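Local structure of glycoside hydrolase YxiA (3LV4) at residues V322-M327 / V412-W417; I122-G127 / P144-P149; N284-P289 / T309-R314; T211-L216 / V233-N238. The protein probably hydrolyses glycosidic bonds of L-arabinan, as a calcium-binding family 43 glycoside hydrolase similar to arabinan endo-1,5-alpha-L-arabinosidases. One frame throughout, in Å; residues are numbered along the deposited sequence.

Along the chain the contacts come in the order interaction 2, 4, 3, 1. The first three lie in the family 43 region, which in this family folds as a five-bladed beta-propeller; interaction 1 joins its last antiparallel sheet to the C-terminal lipocalin-like domain. Interaction 2 is the most remote, its centre about 35 Å from that of interaction 1, and it holds a predicted catalytic-site aspartate. Interactions 3 and 4 each hold together the strands of a hairpin, with centres about 29 Å apart. Both touch interaction 1, through His323 to Tyr286 and through Met327 to Tyr215 and Thr211, which makes strand 319-327 one element linking both hairpins to the second domain.

Interaction 1 (V322-M327 / V412-W417); sequences VHQLLM and VFLRQW
Leu326 and Val412 carry this contact, with Leu414 beside them. The CD1 methyl of Leu326 does most of the touching: it lies 3.8 Å from Val412 CG1 and 4.0 Å from Leu414 CB, lodged between two residues two positions apart on strand 412-417, which therefore point to the same side of it. Leu326 has CG beside its backbone N and turned from the carbonyl carbon (chi1 -47°), and this carries CD1 over to the facing strand. Leu414 uses another conformer, CG opposite the backbone N (chi1 -179°), which brings CD2 within 4.1 Å of Leu326 CD1. Val412, branched at CB, serves two neighbours at once, because its second methyl, CG2, sits 3.6 Å from the backbone O of Met327, a selenomethionine in this crystal. The extended side chain of Gln324 crosses that of Leu414 at about a right angle. No hydrogen bond joins the segments; their axes run 8.1 Å apart at 144°, the spacing of strands packed through side chains, and aliphatic residues suit such a buried seam. Phe413 points the other way, onto Met426 and Phe428 of strand 423-432. Strand 319-327 keeps its backbone bonds to strands 303-310 and 333-335, Leu326 also packing on Val334, while 407-418 pairs with 399-404 and 423-432; the contact thus joins a family 43 sheet to the C-terminal domain.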
loop_
_atom_site.group_PDB
_atom_site.type_symbol
_atom_site.label_atom_id
_atom_site.label_comp_id
_atom_site.label_asym_id
_atom_site.label_seq_id
_atom_site.Cartn_x
_atom_site.Cartn_y
_atom_site.Cartn_z
ATOM N N VAL A 322 0.233 5.357 -9.543
ATOM C CA VAL A 322 1.102 6.093 -8.641
ATOM C C VAL A 322 0.406 7.389 -8.265
ATOM O O VAL A 322 0.031 8.156 -9.151
ATOM C CB VAL A 322 2.451 6.434 -9.322
ATOM C CG1 VAL A 322 3.360 7.220 -8.371
ATOM C CG2 VAL A 322 3.142 5.156 -9.789
ATOM N N HIS A 323 0.219 7.625 -6.962
ATOM C CA HIS A 323 -0.313 8.907 -6.475
ATOM C C HIS A 323 0.655 9.551 -5.504
ATOM O O HIS A 323 1.208 8.880 -4.632
ATOM C CB HIS A 323 -1.668 8.740 -5.764
ATOM C CG HIS A 323 -2.806 8.411 -6.685
ATOM N ND1 HIS A 323 -4.029 9.042 -6.608
ATOM C CD2 HIS A 323 -2.899 7.517 -7.699
ATOM C CE1 HIS A 323 -4.835 8.543 -7.534
ATOM N NE2 HIS A 323 -4.176 7.619 -8.206
ATOM N N GLN A 324 0.842 10.860 -5.641
ATOM C CA GLN A 324 1.649 11.597 -4.690
ATOM C C GLN A 324 1.020 11.546 -3.300
ATOM O O GLN A 324 -0.203 11.622 -3.161
ATOM C CB GLN A 324 1.822 13.045 -5.156
ATOM C CG GLN A 324 2.773 13.837 -4.309
ATOM C CD GLN A 324 3.286 15.090 -4.998
ATOM O OE1 GLN A 324 2.842 15.468 -6.097
ATOM N NE2 GLN A 324 4.224 15.745 -4.354
ATOM N N LEU A 325 1.860 11.392 -2.279
ATOM C CA LEU A 325 1.427 11.477 -0.886
ATOM C C LEU A 325 1.794 12.833 -0.313
ATOM O O LEU A 325 2.938 13.283 -0.443
ATOM C CB LEU A 325 2.093 10.381 -0.042
ATOM C CG LEU A 325 1.630 8.937 -0.245
ATOM C CD1 LEU A 325 2.646 7.952 0.354
ATOM C CD2 LEU A 325 0.245 8.727 0.362
ATOM N N LEU A 326 0.825 13.474 0.334
ATOM C CA LEU A 326 1.036 14.769 0.964
ATOM C C LEU A 326 0.976 14.552 2.469
ATOM O O LEU A 326 0.552 13.493 2.924
ATOM C CB LEU A 326 -0.039 15.761 0.505
ATOM C CG LEU A 326 -0.260 15.769 -1.016
ATOM C CD1 LEU A 326 -1.455 16.623 -1.420
ATOM C CD2 LEU A 326 1.005 16.224 -1.749
HETATM N N MSE A 327 1.426 15.524 3.245
HETATM C CA MSE A 327 1.456 15.364 4.702
HETATM C C MSE A 327 0.616 16.445 5.373
HETATM O O MSE A 327 0.882 17.641 5.208
HETATM C CB MSE A 327 2.891 15.423 5.218
HETATM C CG MSE A 327 3.050 14.999 6.661
HETATM SE SE MSE A 327 2.689 13.084 6.951
HETATM C CE MSE A 327 4.390 12.309 6.333
ATOM N N VAL A 412 -4.567 18.774 2.562
ATOM C CA VAL A 412 -3.668 19.559 1.731
ATOM C C VAL A 412 -4.302 19.813 0.365
ATOM O O VAL A 412 -4.948 18.915 -0.196
ATOM C CB VAL A 412 -2.309 18.826 1.553
ATOM C CG1 VAL A 412 -1.330 19.700 0.783
ATOM C CG2 VAL A 412 -1.711 18.465 2.916
ATOM N N PHE A 413 -4.143 21.038 -0.148
ATOM C CA PHE A 413 -4.552 21.410 -1.510
ATOM C C PHE A 413 -3.421 21.123 -2.503
ATOM O O PHE A 413 -2.244 21.340 -2.197
ATOM C CB PHE A 413 -4.844 22.918 -1.604
ATOM C CG PHE A 413 -6.156 23.365 -0.996
ATOM C CD1 PHE A 413 -7.364 23.079 -1.613
ATOM C CD2 PHE A 413 -6.166 24.147 0.156
ATOM C CE1 PHE A 413 -8.569 23.526 -1.070
ATOM C CE2 PHE A 413 -7.364 24.602 0.706
ATOM C CZ PHE A 413 -8.566 24.294 0.093
ATOM N N LEU A 414 -3.772 20.683 -3.707
ATOM C CA LEU A 414 -2.773 20.391 -4.730
ATOM C C LEU A 414 -3.375 20.544 -6.118
ATOM O O LEU A 414 -4.417 19.955 -6.410
ATOM C CB LEU A 414 -2.259 18.960 -4.564
ATOM C CG LEU A 414 -1.178 18.513 -5.551
ATOM C CD1 LEU A 414 0.116 19.350 -5.362
ATOM C CD2 LEU A 414 -0.900 17.010 -5.429
ATOM N N ARG A 415 -2.732 21.329 -6.979
ATOM C CA ARG A 415 -3.154 21.383 -8.376
ATOM C C ARG A 415 -2.691 20.123 -9.095
ATOM O O ARG A 415 -1.531 19.733 -8.995
ATOM C CB ARG A 415 -2.581 22.611 -9.084
ATOM C CG ARG A 415 -3.103 23.929 -8.577
ATOM C CD ARG A 415 -2.569 25.072 -9.444
ATOM N NE ARG A 415 -3.024 26.384 -8.989
ATOM C CZ ARG A 415 -2.506 27.039 -7.953
ATOM N NH1 ARG A 415 -1.522 26.495 -7.245
ATOM N NH2 ARG A 415 -2.980 28.232 -7.611
ATOM N N GLN A 416 -3.601 19.501 -9.835
ATOM C CA GLN A 416 -3.325 18.229 -10.473
ATOM C C GLN A 416 -3.855 18.181 -11.890
ATOM O O GLN A 416 -4.684 18.999 -12.283
ATOM C CB GLN A 416 -3.991 17.103 -9.692
ATOM C CG GLN A 416 -3.412 16.867 -8.326
ATOM C CD GLN A 416 -3.639 15.441 -7.889
ATOM O OE1 GLN A 416 -4.721 15.084 -7.429
ATOM N NE2 GLN A 416 -2.625 14.608 -8.059
ATOM N N TRP A 417 -3.375 17.197 -12.641
ATOM C CA TRP A 417 -3.924 16.863 -13.939
ATOM C C TRP A 417 -5.074 15.867 -13.780
ATOM O O TRP A 417 -4.919 14.821 -13.149
ATOM C CB TRP A 417 -2.823 16.239 -14.795
ATOM C CG TRP A 417 -3.251 15.797 -16.149
ATOM C CD1 TRP A 417 -3.455 14.513 -16.573
ATOM C CD2 TRP A 417 -3.514 16.639 -17.276
ATOM N NE1 TRP A 417 -3.831 14.506 -17.898
ATOM C CE2 TRP A 417 -3.874 15.799 -18.350
ATOM C CE3 TRP A 417 -3.482 18.021 -17.479
ATOM C CZ2 TRP A 417 -4.196 16.295 -19.606
ATOM C CZ3 TRP A 417 -3.803 18.510 -18.724
ATOM C CH2 TRP A 417 -4.158 17.651 -19.772
#

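Interaction 2 (I122-G127 / P144-P149); sequences IFLKSG and PNVVDP
The flat amide of Asn145 meets Ser126 in its own plane: OG of Ser126 stands only 10° out of that plane and 3.2 Å from Asn145 ND2, which has a further partner in Ser103 OG. The same serine oxygen accepts a straighter bond from the backbone, Val146 N to Ser126 OG at 3.1 Å with an angle of 166°, and bonds to the carbonyl of Pro101. Three bonds thus grip one buried hydroxyl, held between its own backbone N and carbonyl carbon (chi1 53°). Loss of this hydroxyl, as with an alanine here, would probably leave Val146 N without its acceptor, Pro101 O without this partner and the Asn145 amide less firmly held. Val146 is the centre of an inverse gamma turn, closed by Val147 N on Asn145 O at 2.8 Å, in the loop that carries Asp148, predicted to tune the catalytic glutamate in this family 43 fold. The turn directs the valine toward strand 118-126, where its CG1 packs 3.8 Å from Leu124 CG and its CG2 lies 3.7 Å from Leu124 O. Leu124 belongs with Phe123 to a classic beta bulge opposite Leu105. The side chain of Asn145 is about 7 Å from that of Glu201, the predicted proton donor.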
loop_
_atom_site.group_PDB
_atom_site.type_symbol
_atom_site.label_atom_id
_atom_site.label_comp_id
_atom_site.label_asym_id
_atom_site.label_seq_id
_atom_site.Cartn_x
_atom_site.Cartn_y
_atom_site.Cartn_z
ATOM N N ILE A 122 14.792 -21.319 1.282
ATOM C CA ILE A 122 13.590 -21.040 2.061
ATOM C C ILE A 122 13.958 -20.838 3.524
ATOM O O ILE A 122 14.778 -21.590 4.065
ATOM C CB ILE A 122 12.619 -22.235 1.983
ATOM C CG1 ILE A 122 12.163 -22.462 0.528
ATOM C CG2 ILE A 122 11.446 -22.039 2.956
ATOM C CD1 ILE A 122 11.399 -23.767 0.303
ATOM N N PHE A 123 13.351 -19.849 4.178
ATOM C CA PHE A 123 13.646 -19.606 5.595
ATOM C C PHE A 123 12.405 -19.492 6.487
ATOM O O PHE A 123 12.527 -19.417 7.704
ATOM C CB PHE A 123 14.592 -18.401 5.797
ATOM C CG PHE A 123 14.020 -17.076 5.344
ATOM C CD1 PHE A 123 13.250 -16.302 6.212
ATOM C CD2 PHE A 123 14.265 -16.603 4.068
ATOM C CE1 PHE A 123 12.732 -15.084 5.811
ATOM C CE2 PHE A 123 13.746 -15.373 3.649
ATOM C CZ PHE A 123 12.983 -14.613 4.515
ATOM N N LEU A 124 11.217 -19.497 5.882
ATOM C CA LEU A 124 9.973 -19.513 6.646
ATOM C C LEU A 124 8.955 -20.382 5.912
ATOM O O LEU A 124 8.894 -20.362 4.685
ATOM C CB LEU A 124 9.430 -18.087 6.816
ATOM C CG LEU A 124 9.135 -17.484 8.192
ATOM C CD1 LEU A 124 10.183 -17.797 9.230
ATOM C CD2 LEU A 124 8.915 -15.971 8.073
ATOM N N LYS A 125 8.171 -21.156 6.665
ATOM C CA LYS A 125 7.074 -21.928 6.084
ATOM C C LYS A 125 5.827 -21.779 6.935
ATOM O O LYS A 125 5.924 -21.571 8.145
ATOM C CB LYS A 125 7.430 -23.418 5.999
ATOM C CG LYS A 125 8.411 -23.795 4.899
ATOM C CD LYS A 125 8.740 -25.295 4.986
ATOM C CE LYS A 125 9.512 -25.782 3.774
ATOM N NZ LYS A 125 10.001 -27.180 3.971
ATOM N N SER A 126 4.663 -21.881 6.297
ATOM C CA SER A 126 3.395 -21.926 7.015
ATOM C C SER A 126 2.536 -23.039 6.432
ATOM O O SER A 126 2.824 -23.553 5.339
ATOM C CB SER A 126 2.668 -20.578 6.947
ATOM O OG SER A 126 2.524 -20.112 5.620
ATOM N N GLY A 127 1.503 -23.431 7.169
ATOM C CA GLY A 127 0.565 -24.415 6.670
ATOM C C GLY A 127 1.035 -25.852 6.782
ATOM O O GLY A 127 0.398 -26.753 6.222
ATOM N N PRO A 144 1.353 -16.553 11.110
ATOM C CA PRO A 144 1.155 -15.868 9.829
ATOM C C PRO A 144 1.092 -16.845 8.664
ATOM O O PRO A 144 1.470 -18.010 8.808
ATOM C CB PRO A 144 2.419 -15.005 9.707
ATOM C CG PRO A 144 3.463 -15.802 10.437
ATOM C CD PRO A 144 2.724 -16.384 11.625
ATOM N N ASN A 145 0.569 -16.366 7.537
ATOM C CA ASN A 145 0.812 -16.954 6.229
ATOM C C ASN A 145 2.088 -16.267 5.757
ATOM O O ASN A 145 2.141 -15.041 5.736
ATOM C CB ASN A 145 -0.351 -16.613 5.285
ATOM C CG ASN A 145 -0.257 -17.331 3.945
ATOM O OD1 ASN A 145 -1.010 -17.035 3.002
ATOM N ND2 ASN A 145 0.654 -18.284 3.854
ATOM N N VAL A 146 3.121 -17.036 5.414
ATOM C CA VAL A 146 4.444 -16.454 5.164
ATOM C C VAL A 146 4.594 -15.871 3.755
ATOM O O VAL A 146 5.381 -16.356 2.932
ATOM C CB VAL A 146 5.593 -17.441 5.513
ATOM C CG1 VAL A 146 5.510 -17.818 6.985
ATOM C CG2 VAL A 146 5.538 -18.705 4.635
ATOM N N VAL A 147 3.843 -14.801 3.507
ATOM C CA VAL A 147 3.824 -14.154 2.207
ATOM C C VAL A 147 3.901 -12.633 2.394
ATOM O O VAL A 147 3.954 -12.139 3.524
ATOM C CB VAL A 147 2.537 -14.523 1.423
ATOM C CG1 VAL A 147 2.465 -16.030 1.197
ATOM C CG2 VAL A 147 1.275 -14.028 2.170
ATOM N N ASP A 148 3.930 -11.896 1.286
ATOM C CA ASP A 148 3.847 -10.433 1.321
ATOM C C ASP A 148 4.914 -9.729 2.168
ATOM O O ASP A 148 4.581 -8.874 2.983
ATOM C CB ASP A 148 2.460 -9.984 1.814
ATOM C CG ASP A 148 1.348 -10.326 0.847
ATOM O OD1 ASP A 148 1.611 -11.009 -0.171
ATOM O OD2 ASP A 148 0.196 -9.903 1.119
ATOM N N PRO A 149 6.200 -10.050 1.955
ATOM C CA PRO A 149 7.246 -9.359 2.716
ATOM C C PRO A 149 7.536 -7.932 2.235
ATOM O O PRO A 149 7.336 -7.595 1.064
ATOM C CB PRO A 149 8.479 -10.221 2.441
ATOM C CG PRO A 149 8.227 -10.721 1.024
ATOM C CD PRO A 149 6.762 -11.077 1.055
#

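Interaction 3 (N284-P289 / T309-R314); sequences NGYVSP and TRFPGR
Thr309 sets its methyl over one face of the Tyr286 ring, CG2 standing 4.0 Å from the ring centroid and 17° off the normal, a CH-pi contact in which the two side chains cross at about a right angle. The threonine is pinned by its hydroxyl. With OG1 opposite the backbone N (chi1 -172°), it donates to Arg310 O at 2.9 Å, in the carbonyl plane and on a lone pair. Val287 N reaches the same oxygen from above that plane, 2.8 Å from Arg310 O, and one carbonyl takes two donors from different directions. With an alanine here, methyl and hydroxyl are gone, which would probably leave that ring face less covered and Arg310 O with one donor fewer. The far end of the tyrosine is hydrogen-bonded through its OH to His323. Arg310 N to Val287 O, at 2.9 Å, completes the antiparallel hydrogen-bonded pair. Beyond it, Val287 CG2 packs 3.7 Å from Pro312 CD, while Gly285 O meets the edge of the Phe311 ring at CD2, 3.5 Å away. Glycine suits position 285 because at its backbone angles a CB would jam against Asn284 O, and would also be tight against Pro312 CG. Arg310 sends its guanidinium away to a salt bridge with Glu316; the arginine side chain comes within about 7 Å of that of Asp15, the predicted proton acceptor. The type II turn Phe311-Arg314, with proline and glycine at its centre, follows strand 303-310 and leads toward 319-327. A single bridge, Val287-Arg310, thus joins these ends of hairpin strands 285-296 and 303-310 where the first turns a corner, in a blade of the five-bladed propeller expected of family 43.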
loop_
_atom_site.group_PDB
_atom_site.type_symbol
_atom_site.label_atom_id
_atom_site.label_comp_id
_atom_site.label_asym_id
_atom_site.label_seq_id
_atom_site.Cartn_x
_atom_site.Cartn_y
_atom_site.Cartn_z
ATOM N N ASN A 284 -14.582 6.819 -15.245
ATOM C CA ASN A 284 -13.510 5.935 -14.810
ATOM C C ASN A 284 -13.638 5.695 -13.310
ATOM O O ASN A 284 -14.747 5.459 -12.817
ATOM C CB ASN A 284 -12.160 6.536 -15.190
ATOM C CG ASN A 284 -12.073 6.839 -16.683
ATOM O OD1 ASN A 284 -12.643 6.111 -17.502
ATOM N ND2 ASN A 284 -11.378 7.919 -17.041
ATOM N N GLY A 285 -12.522 5.768 -12.583
ATOM C CA GLY A 285 -12.522 5.486 -11.153
ATOM C C GLY A 285 -11.702 4.250 -10.814
ATOM O O GLY A 285 -11.127 3.632 -11.715
ATOM N N TYR A 286 -11.641 3.901 -9.525
ATOM C CA TYR A 286 -10.892 2.726 -9.058
ATOM C C TYR A 286 -11.786 1.751 -8.293
ATOM O O TYR A 286 -12.702 2.164 -7.574
ATOM C CB TYR A 286 -9.748 3.110 -8.098
ATOM C CG TYR A 286 -8.607 3.930 -8.665
ATOM C CD1 TYR A 286 -8.449 4.112 -10.034
ATOM C CD2 TYR A 286 -7.680 4.520 -7.809
ATOM C CE1 TYR A 286 -7.386 4.873 -10.534
ATOM C CE2 TYR A 286 -6.624 5.269 -8.286
ATOM C CZ TYR A 286 -6.483 5.449 -9.646
ATOM O OH TYR A 286 -5.434 6.210 -10.103
ATOM N N VAL A 287 -11.479 0.462 -8.431
ATOM C CA VAL A 287 -12.119 -0.602 -7.668
ATOM C C VAL A 287 -11.019 -1.425 -7.005
ATOM O O VAL A 287 -10.046 -1.807 -7.659
ATOM C CB VAL A 287 -12.976 -1.522 -8.588
ATOM C CG1 VAL A 287 -13.475 -2.750 -7.832
ATOM C CG2 VAL A 287 -14.149 -0.749 -9.161
ATOM N N SER A 288 -11.172 -1.688 -5.708
ATOM C CA SER A 288 -10.153 -2.395 -4.926
ATOM C C SER A 288 -8.710 -1.916 -5.141
ATOM O O SER A 288 -7.813 -2.724 -5.381
ATOM C CB SER A 288 -10.248 -3.908 -5.150
ATOM O OG SER A 288 -11.436 -4.433 -4.563
ATOM N N PRO A 289 -8.471 -0.599 -5.039
ATOM C CA PRO A 289 -7.075 -0.148 -5.103
ATOM C C PRO A 289 -6.335 -0.614 -3.844
ATOM O O PRO A 289 -6.872 -0.487 -2.743
ATOM C CB PRO A 289 -7.209 1.381 -5.137
ATOM C CG PRO A 289 -8.509 1.656 -4.421
ATOM C CD PRO A 289 -9.413 0.516 -4.816
ATOM N N THR A 309 -4.678 -1.402 -9.090
ATOM C CA THR A 309 -6.095 -1.161 -8.921
ATOM C C THR A 309 -6.883 -1.796 -10.044
ATOM O O THR A 309 -6.375 -1.968 -11.147
ATOM C CB THR A 309 -6.415 0.348 -8.786
ATOM O OG1 THR A 309 -7.796 0.513 -8.429
ATOM C CG2 THR A 309 -6.126 1.102 -10.089
ATOM N N ARG A 310 -8.117 -2.180 -9.729
ATOM C CA ARG A 310 -9.090 -2.559 -10.733
ATOM C C ARG A 310 -9.931 -1.315 -11.048
ATOM O O ARG A 310 -9.660 -0.245 -10.506
ATOM C CB ARG A 310 -9.921 -3.741 -10.234
ATOM C CG ARG A 310 -9.127 -5.053 -10.245
ATOM C CD ARG A 310 -9.473 -5.974 -9.060
ATOM N NE ARG A 310 -8.944 -7.326 -9.274
ATOM C CZ ARG A 310 -7.691 -7.698 -9.021
ATOM N NH1 ARG A 310 -6.820 -6.833 -8.511
ATOM N NH2 ARG A 310 -7.307 -8.943 -9.278
ATOM N N PHE A 311 -10.926 -1.444 -11.923
ATOM C CA PHE A 311 -11.618 -0.270 -12.465
ATOM C C PHE A 311 -13.095 -0.557 -12.661
ATOM O O PHE A 311 -13.462 -1.657 -13.065
ATOM C CB PHE A 311 -11.047 0.115 -13.836
ATOM C CG PHE A 311 -9.557 0.262 -13.860
ATOM C CD1 PHE A 311 -8.751 -0.794 -14.275
ATOM C CD2 PHE A 311 -8.959 1.458 -13.489
ATOM C CE1 PHE A 311 -7.369 -0.664 -14.307
ATOM C CE2 PHE A 311 -7.581 1.602 -13.520
ATOM C CZ PHE A 311 -6.780 0.535 -13.928
ATOM N N PRO A 312 -13.952 0.444 -12.407
ATOM C CA PRO A 312 -15.378 0.186 -12.587
ATOM C C PRO A 312 -15.662 -0.370 -13.969
ATOM O O PRO A 312 -15.195 0.195 -14.957
ATOM C CB PRO A 312 -15.996 1.577 -12.434
ATOM C CG PRO A 312 -15.052 2.280 -11.480
ATOM C CD PRO A 312 -13.687 1.790 -11.865
ATOM N N GLY A 313 -16.392 -1.482 -14.031
ATOM C CA GLY A 313 -16.823 -2.049 -15.300
ATOM C C GLY A 313 -15.812 -2.895 -16.063
ATOM O O GLY A 313 -16.157 -3.471 -17.093
ATOM N N ARG A 314 -14.576 -2.982 -15.568
ATOM C CA ARG A 314 -13.503 -3.670 -16.295
ATOM C C ARG A 314 -13.142 -5.044 -15.714
ATOM O O ARG A 314 -12.082 -5.592 -16.006
ATOM C CB ARG A 314 -12.262 -2.770 -16.402
ATOM C CG ARG A 314 -12.453 -1.620 -17.388
ATOM C CD ARG A 314 -11.248 -0.682 -17.458
ATOM N NE ARG A 314 -9.989 -1.368 -17.747
ATOM C CZ ARG A 314 -8.800 -0.767 -17.767
ATOM N NH1 ARG A 314 -8.706 0.536 -17.510
ATOM N NH2 ARG A 314 -7.701 -1.465 -18.042
#

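Interaction 4 (T211-L216 / V233-N238); sequences TQYYYL and VARSKN
Strands 213-216 and 233-236 run antiparallel, their axes 4.5 Å apart at 151°, with Tyr214-Ser236 and Leu216-Ala234 as hydrogen-bonded pairs and Tyr215-Arg235 as the non-hydrogen-bonded pair between them. The Tyr213 ring lies between two cationic side chains. Over one face the guanidinium of Arg235 is stacked flat, its centre 4.0 Å from that of the Tyr213 ring and the planes 3° apart, and Arg235 CD sits over the ring's middle. The arginine can do this because its chain is extended from CG to NE. Over the opposite face Lys237 bends at chi2 (-67°), bringing its CE and NZ across the ring, NZ 3.8 Å from the Tyr213 centroid. That ammonium also donates a weak bond to Thr211 O and reaches Gln212 OE1 through a water, which accepts from Lys237 NZ at 2.8 Å. Tyr214, on the other side of the sheet, turns its edge to the carbonyl oxygens of Ser236 and Lys237, while its OH bonds to the backbone of Gln155. Tyr215 packs its CB 3.8 Å from Val233 CG2, and its OH accepts from Thr211 OG1 at 2.8 Å and is also hydrogen-bonded to Gly331 O. Arg235 NH1 is bonded to Gln330 O, which probably helps keep the guanidinium flat on the ring. An electron-rich phenol ring between two cations probably eases the closeness of like charges, adding cation-pi and CH-pi attraction to a hairpin held by backbone bonds.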
loop_
_atom_site.group_PDB
_atom_site.type_symbol
_atom_site.label_atom_id
_atom_site.label_comp_id
_atom_site.label_asym_id
_atom_site.label_seq_id
_atom_site.Cartn_x
_atom_site.Cartn_y
_atom_site.Cartn_z
ATOM N N THR A 211 8.244 14.132 9.913
ATOM C CA THR A 211 7.407 13.812 11.063
ATOM C C THR A 211 8.118 12.859 12.021
ATOM O O THR A 211 7.744 12.758 13.191
ATOM C CB THR A 211 6.091 13.147 10.629
ATOM O OG1 THR A 211 6.381 11.892 10.009
ATOM C CG2 THR A 211 5.324 14.031 9.659
ATOM N N GLN A 212 9.137 12.170 11.501
ATOM C CA GLN A 212 9.905 11.154 12.234
ATOM C C GLN A 212 9.059 9.984 12.733
ATOM O O GLN A 212 9.365 9.360 13.759
ATOM C CB GLN A 212 10.727 11.779 13.365
ATOM C CG GLN A 212 11.673 12.855 12.860
ATOM C CD GLN A 212 12.672 13.302 13.905
ATOM O OE1 GLN A 212 12.355 13.371 15.089
ATOM N NE2 GLN A 212 13.889 13.610 13.468
ATOM N N TYR A 213 8.007 9.686 11.980
ATOM C CA TYR A 213 7.213 8.479 12.191
ATOM C C TYR A 213 7.519 7.442 11.128
ATOM O O TYR A 213 7.797 7.784 9.964
ATOM C CB TYR A 213 5.717 8.776 12.108
ATOM C CG TYR A 213 5.135 9.450 13.321
ATOM C CD1 TYR A 213 4.803 8.721 14.458
ATOM C CD2 TYR A 213 4.882 10.815 13.318
ATOM C CE1 TYR A 213 4.251 9.347 15.564
ATOM C CE2 TYR A 213 4.338 11.444 14.417
ATOM C CZ TYR A 213 4.023 10.711 15.533
ATOM O OH TYR A 213 3.472 11.354 16.619
ATOM N N TYR A 214 7.459 6.177 11.537
ATOM C CA TYR A 214 7.330 5.070 10.606
ATOM C C TYR A 214 5.839 4.870 10.337
ATOM O O TYR A 214 5.028 4.827 11.270
ATOM C CB TYR A 214 7.935 3.786 11.185
ATOM C CG TYR A 214 9.426 3.881 11.384
ATOM C CD1 TYR A 214 9.957 4.438 12.544
ATOM C CD2 TYR A 214 10.302 3.426 10.410
ATOM C CE1 TYR A 214 11.313 4.537 12.733
ATOM C CE2 TYR A 214 11.671 3.521 10.584
ATOM C CZ TYR A 214 12.171 4.079 11.750
ATOM O OH TYR A 214 13.528 4.181 11.934
ATOM N N TYR A 215 5.478 4.775 9.061
ATOM C CA TYR A 215 4.093 4.509 8.676
ATOM C C TYR A 215 3.904 3.083 8.203
ATOM O O TYR A 215 4.550 2.638 7.248
ATOM C CB TYR A 215 3.621 5.499 7.604
ATOM C CG TYR A 215 3.667 6.915 8.107
ATOM C CD1 TYR A 215 2.563 7.490 8.726
ATOM C CD2 TYR A 215 4.832 7.669 7.999
ATOM C CE1 TYR A 215 2.615 8.787 9.213
ATOM C CE2 TYR A 215 4.893 8.964 8.487
ATOM C CZ TYR A 215 3.784 9.516 9.087
ATOM O OH TYR A 215 3.853 10.801 9.566
ATOM N N LEU A 216 3.014 2.371 8.888
ATOM C CA LEU A 216 2.644 1.019 8.493
ATOM C C LEU A 216 1.445 1.081 7.558
ATOM O O LEU A 216 0.315 1.315 7.999
ATOM C CB LEU A 216 2.306 0.182 9.725
ATOM C CG LEU A 216 1.709 -1.207 9.490
ATOM C CD1 LEU A 216 2.701 -2.103 8.731
ATOM C CD2 LEU A 216 1.333 -1.823 10.835
ATOM N N VAL A 233 -3.457 3.017 7.013
ATOM C CA VAL A 233 -2.145 3.327 7.558
ATOM C C VAL A 233 -2.233 3.527 9.070
ATOM O O VAL A 233 -3.294 3.892 9.609
ATOM C CB VAL A 233 -1.541 4.566 6.848
ATOM C CG1 VAL A 233 -2.339 5.839 7.194
ATOM C CG2 VAL A 233 -0.049 4.716 7.169
ATOM N N ALA A 234 -1.122 3.244 9.746
ATOM C CA ALA A 234 -0.974 3.471 11.172
ATOM C C ALA A 234 0.453 3.964 11.358
ATOM O O ALA A 234 1.251 3.904 10.417
ATOM C CB ALA A 234 -1.206 2.168 11.946
ATOM N N ARG A 235 0.796 4.463 12.538
ATOM C CA ARG A 235 2.142 5.015 12.702
ATOM C C ARG A 235 2.765 4.705 14.060
ATOM O O ARG A 235 2.067 4.406 15.032
ATOM C CB ARG A 235 2.149 6.531 12.455
ATOM C CG ARG A 235 1.535 7.345 13.590
ATOM C CD ARG A 235 1.399 8.808 13.211
ATOM N NE ARG A 235 0.880 9.588 14.332
ATOM C CZ ARG A 235 0.664 10.898 14.304
ATOM N NH1 ARG A 235 0.915 11.601 13.203
ATOM N NH2 ARG A 235 0.192 11.507 15.385
ATOM N N SER A 236 4.088 4.789 14.104
ATOM C CA SER A 236 4.866 4.527 15.308
ATOM C C SER A 236 6.173 5.297 15.221
ATOM O O SER A 236 6.684 5.534 14.133
ATOM C CB SER A 236 5.180 3.029 15.421
ATOM O OG SER A 236 5.916 2.746 16.605
ATOM N N LYS A 237 6.725 5.682 16.364
ATOM C CA LYS A 237 8.067 6.251 16.376
ATOM C C LYS A 237 9.137 5.170 16.165
ATOM O O LYS A 237 10.296 5.487 15.903
ATOM C CB LYS A 237 8.320 7.039 17.666
ATOM C CG LYS A 237 7.495 8.327 17.772
ATOM C CD LYS A 237 7.911 9.364 16.732
ATOM C CE LYS A 237 7.254 10.725 17.001
ATOM N NZ LYS A 237 7.637 11.773 15.978
ATOM N N ASN A 238 8.738 3.901 16.263
ATOM C CA ASN A 238 9.659 2.776 16.061
ATOM C C ASN A 238 9.288 1.934 14.852
ATOM O O ASN A 238 8.113 1.760 14.564
ATOM C CB ASN A 238 9.668 1.865 17.283
ATOM C CG ASN A 238 9.763 2.636 18.582
ATOM O OD1 ASN A 238 8.922 2.482 19.471
ATOM N ND2 ASN A 238 10.782 3.467 18.699
HETATM O O HOH W 1 10.319 12.381 16.575
#